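Local coordinates for protein cytochrome c, putative (Geobacter sulfurreducens, PDB 2CZS) that binds two covalently attached c-type hemes, each with its iron held between two histidines, and probably carries electrons, at residues Arg7-Val11 with Leu66-Lys72. Sequence-based numbering, arbitrary orientation.
Sequences RTKKV and LFCHKFK. With HEM (protoporphyrin IX containing Fe), chain G.
With CG turned opposite its carbonyl carbon (chi1 -58°) and chi2 at -77°, the imidazole of His-69 presents ND1 to the carbonyl of Lys-9 and NE2 to the heme iron. The bond from His-69 ND1 to Lys-9 O is 2.7 Å and lies close to both ring and carbonyl planes; with the iron bond it holds the ring's rotation, and it probably makes the imidazole a stronger ligand, as in other c-type cytochromes. His-69 NE2 binds the heme iron at 2.0 Å, with His-54 as the second axial ligand, while Cys-68 SG, of the CXXCH motif with Cys-65 and His-69, is covalently bonded to heme CAC. Thr-8 OG1 donates to Cys-68 O (3.1 Å) from above the carbonyl plane, and a water links that same oxygen to Thr-8 O and Lys-70 N. Swapping Thr-8 for an alanine is likely to leave Cys-68 O with the water but without its hydroxyl donor. Lys-9 holds both propionates of this heme: its backbone N meets O2D at 2.7 Å, nearly straight, and NZ hydrogen-bonds O2A and a propionate of the second heme. Val-11 N bonds Lys-70 O at 2.9 Å, and Val-11 CG2 packs on Leu-66 CD2 at 3.7 Å. The loop 7-11 thus lies along the chain leaving helix 65-68; Leu-66 and Phe-71 rest on helix 30-37, and Tyr-21 of helix 18-25 hydrogen-bonds both Val-11 O and Lys-72 N.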
loop_
_atom_site.group_PDB
_atom_site.type_symbol
_atom_site.label_atom_id
_atom_site.label_comp_id
_atom_site.label_asym_id
_atom_site.label_seq_id
_atom_site.Cartn_x
_atom_site.Cartn_y
_atom_site.Cartn_z
ATOM N N ARG A 7 13.192 -7.052 -7.859
ATOM C CA ARG A 7 12.104 -7.259 -6.904
ATOM C C ARG A 7 11.520 -5.922 -6.460
ATOM O O ARG A 7 12.256 -4.971 -6.203
ATOM C CB ARG A 7 12.608 -8.052 -5.698
ATOM C CG ARG A 7 13.068 -9.476 -6.019
ATOM C CD ARG A 7 14.095 -9.958 -4.985
ATOM N NE ARG A 7 14.658 -11.273 -5.310
ATOM C CZ ARG A 7 14.173 -12.433 -4.866
ATOM N NH1 ARG A 7 13.105 -12.459 -4.074
ATOM N NH2 ARG A 7 14.755 -13.575 -5.220
ATOM N N THR A 8 10.195 -5.846 -6.391
ATOM C CA THR A 8 9.550 -4.626 -5.897
ATOM C C THR A 8 9.333 -4.747 -4.381
ATOM O O THR A 8 9.114 -5.842 -3.846
ATOM C CB THR A 8 8.293 -4.174 -6.745
ATOM O OG1 THR A 8 7.129 -3.964 -5.930
ATOM C CG2 THR A 8 8.040 -5.104 -7.885
ATOM N N LYS A 9 9.460 -3.620 -3.703
ATOM C CA LYS A 9 9.565 -3.637 -2.261
ATOM C C LYS A 9 8.283 -4.049 -1.536
ATOM O O LYS A 9 7.143 -3.713 -1.948
ATOM C CB LYS A 9 10.112 -2.316 -1.756
ATOM C CG LYS A 9 11.546 -2.067 -2.205
ATOM C CD LYS A 9 11.989 -0.665 -1.869
ATOM C CE LYS A 9 13.479 -0.588 -1.605
ATOM N NZ LYS A 9 13.781 0.659 -0.848
ATOM N N LYS A 10 8.478 -4.831 -0.476
ATOM C CA LYS A 10 7.369 -5.309 0.329
ATOM C C LYS A 10 6.960 -4.243 1.322
ATOM O O LYS A 10 7.681 -3.275 1.552
ATOM C CB LYS A 10 7.752 -6.604 1.045
ATOM C CG LYS A 10 7.714 -7.806 0.117
ATOM C CD LYS A 10 8.373 -9.017 0.720
ATOM C CE LYS A 10 8.118 -10.228 -0.157
ATOM N NZ LYS A 10 8.840 -10.131 -1.458
ATOM N N VAL A 11 5.763 -4.407 1.890
ATOM C CA VAL A 11 5.293 -3.485 2.904
ATOM C C VAL A 11 6.148 -3.611 4.168
ATOM O O VAL A 11 6.267 -4.699 4.698
ATOM C CB VAL A 11 3.778 -3.755 3.240
ATOM C CG1 VAL A 11 3.268 -2.786 4.300
ATOM C CG2 VAL A 11 2.911 -3.667 1.987
ATOM N N LEU A 66 -1.322 -3.377 -2.932
ATOM C CA LEU A 66 -1.011 -4.683 -2.386
ATOM C C LEU A 66 -0.882 -5.724 -3.447
ATOM O O LEU A 66 -0.487 -6.841 -3.155
ATOM C CB LEU A 66 -1.994 -5.090 -1.284
ATOM C CG LEU A 66 -1.851 -4.208 -0.031
ATOM C CD1 LEU A 66 -3.036 -4.490 0.900
ATOM C CD2 LEU A 66 -0.492 -4.435 0.691
ATOM N N PHE A 67 -1.172 -5.341 -4.683
ATOM C CA PHE A 67 -1.048 -6.258 -5.800
ATOM C C PHE A 67 0.429 -6.321 -6.185
ATOM O O PHE A 67 0.951 -7.415 -6.498
ATOM C CB PHE A 67 -1.910 -5.790 -6.965
ATOM C CG PHE A 67 -1.877 -6.708 -8.126
ATOM C CD1 PHE A 67 -2.205 -8.042 -7.967
ATOM C CD2 PHE A 67 -1.527 -6.236 -9.382
ATOM C CE1 PHE A 67 -2.179 -8.917 -9.049
ATOM C CE2 PHE A 67 -1.501 -7.111 -10.477
ATOM C CZ PHE A 67 -1.817 -8.443 -10.304
ATOM N N CYS A 68 1.099 -5.167 -6.153
ATOM C CA CYS A 68 2.533 -5.112 -6.467
ATOM C C CYS A 68 3.432 -5.161 -5.254
ATOM O O CYS A 68 4.556 -5.659 -5.343
ATOM C CB CYS A 68 2.846 -3.868 -7.262
ATOM S SG CYS A 68 1.834 -3.791 -8.751
ATOM N N HIS A 69 2.973 -4.606 -4.137
ATOM C CA HIS A 69 3.774 -4.561 -2.910
ATOM C C HIS A 69 3.179 -5.553 -1.918
ATOM O O HIS A 69 2.182 -5.273 -1.250
ATOM C CB HIS A 69 3.839 -3.155 -2.283
ATOM C CG HIS A 69 4.390 -2.100 -3.177
ATOM N ND1 HIS A 69 5.749 -1.947 -3.437
ATOM C CD2 HIS A 69 3.757 -1.130 -3.866
ATOM C CE1 HIS A 69 5.904 -0.907 -4.241
ATOM N NE2 HIS A 69 4.716 -0.389 -4.505
ATOM N N LYS A 70 3.780 -6.744 -1.883
ATOM C CA LYS A 70 3.329 -7.798 -0.983
ATOM C C LYS A 70 3.615 -7.488 0.484
ATOM O O LYS A 70 4.587 -6.808 0.806
ATOM C CB LYS A 70 3.949 -9.163 -1.363
ATOM C CG LYS A 70 3.559 -9.678 -2.765
ATOM C CD LYS A 70 2.150 -9.276 -3.225
ATOM C CE LYS A 70 1.036 -10.238 -2.810
ATOM N NZ LYS A 70 -0.282 -9.795 -3.369
ATOM N N PHE A 71 2.760 -7.962 1.380
ATOM C CA PHE A 71 3.143 -8.020 2.787
ATOM C C PHE A 71 4.274 -9.015 2.936
ATOM O O PHE A 71 4.318 -10.004 2.204
ATOM C CB PHE A 71 1.990 -8.566 3.615
ATOM C CG PHE A 71 0.858 -7.612 3.775
ATOM C CD1 PHE A 71 -0.360 -7.874 3.177
ATOM C CD2 PHE A 71 1.012 -6.447 4.532
ATOM C CE1 PHE A 71 -1.418 -7.025 3.306
ATOM C CE2 PHE A 71 -0.045 -5.578 4.694
ATOM C CZ PHE A 71 -1.270 -5.843 4.062
ATOM N N LYS A 72 5.156 -8.767 3.902
ATOM C CA LYS A 72 6.121 -9.785 4.323
ATOM C C LYS A 72 5.383 -10.770 5.213
ATOM O O LYS A 72 4.194 -10.606 5.491
ATOM C CB LYS A 72 7.259 -9.160 5.106
ATOM C CG LYS A 72 8.032 -8.137 4.337
ATOM C CD LYS A 72 8.958 -7.438 5.279
ATOM C CE LYS A 72 9.923 -6.539 4.546
ATOM N NZ LYS A 72 10.959 -5.978 5.479
HETATM C CHA HEM G . 7.864 2.167 -5.752
HETATM C CHB HEM G . 4.223 2.483 -2.632
HETATM C CHC HEM G . 1.124 1.057 -5.982
HETATM C CHD HEM G . 4.990 -0.898 -8.214
HETATM C C1A HEM G . 7.158 2.483 -4.625
HETATM C C2A HEM G . 7.624 3.193 -3.455
HETATM C C3A HEM G . 6.593 3.289 -2.606
HETATM C C4A HEM G . 5.461 2.625 -3.213
HETATM C CMA HEM G . 6.585 3.947 -1.213
HETATM C CAA HEM G . 9.070 3.742 -3.279
HETATM C CBA HEM G . 9.997 2.611 -2.848
HETATM C CGA HEM G . 11.349 3.142 -2.399
HETATM O O1A HEM G . 11.400 4.172 -1.665
HETATM O O2A HEM G . 12.392 2.526 -2.769
HETATM C C1B HEM G . 3.047 2.194 -3.243
HETATM C C2B HEM G . 1.716 2.421 -2.701
HETATM C C3B HEM G . 0.865 2.028 -3.664
HETATM C C4B HEM G . 1.605 1.566 -4.807
HETATM C CMB HEM G . 1.389 2.958 -1.285
HETATM C CAB HEM G . -0.686 2.108 -3.661
HETATM C CBB HEM G . -1.126 3.412 -3.607
HETATM C C1C HEM G . 1.878 0.321 -6.869
HETATM C C2C HEM G . 1.406 -0.510 -7.945
HETATM C C3C HEM G . 2.453 -1.061 -8.553
HETATM C C4C HEM G . 3.673 -0.593 -7.882
HETATM C CMC HEM G . -0.103 -0.710 -8.236
HETATM C CAC HEM G . 2.460 -2.018 -9.758
HETATM C CBC HEM G . 1.643 -1.813 -10.805
HETATM C C1D HEM G . 6.129 -0.242 -7.791
HETATM C C2D HEM G . 7.471 -0.427 -8.333
HETATM C C3D HEM G . 8.371 0.534 -7.585
HETATM C C4D HEM G . 7.502 1.212 -6.658
HETATM C CMD HEM G . 7.929 -1.401 -9.443
HETATM C CAD HEM G . 9.895 0.705 -7.756
HETATM C CBD HEM G . 10.534 -0.507 -7.068
HETATM C CGD HEM G . 10.332 -0.447 -5.572
HETATM O O1D HEM G . 10.917 0.478 -4.940
HETATM O O2D HEM G . 9.583 -1.311 -5.024
HETATM N NA HEM G . 5.830 2.161 -4.431
HETATM N NB HEM G . 2.946 1.714 -4.527
HETATM N NC HEM G . 3.273 0.249 -6.882
HETATM N ND HEM G . 6.194 0.720 -6.816
HETATM FE FE HEM G . 4.524 1.215 -5.697
HETATM O O HOH W 1 6.420 -6.978 -3.339
#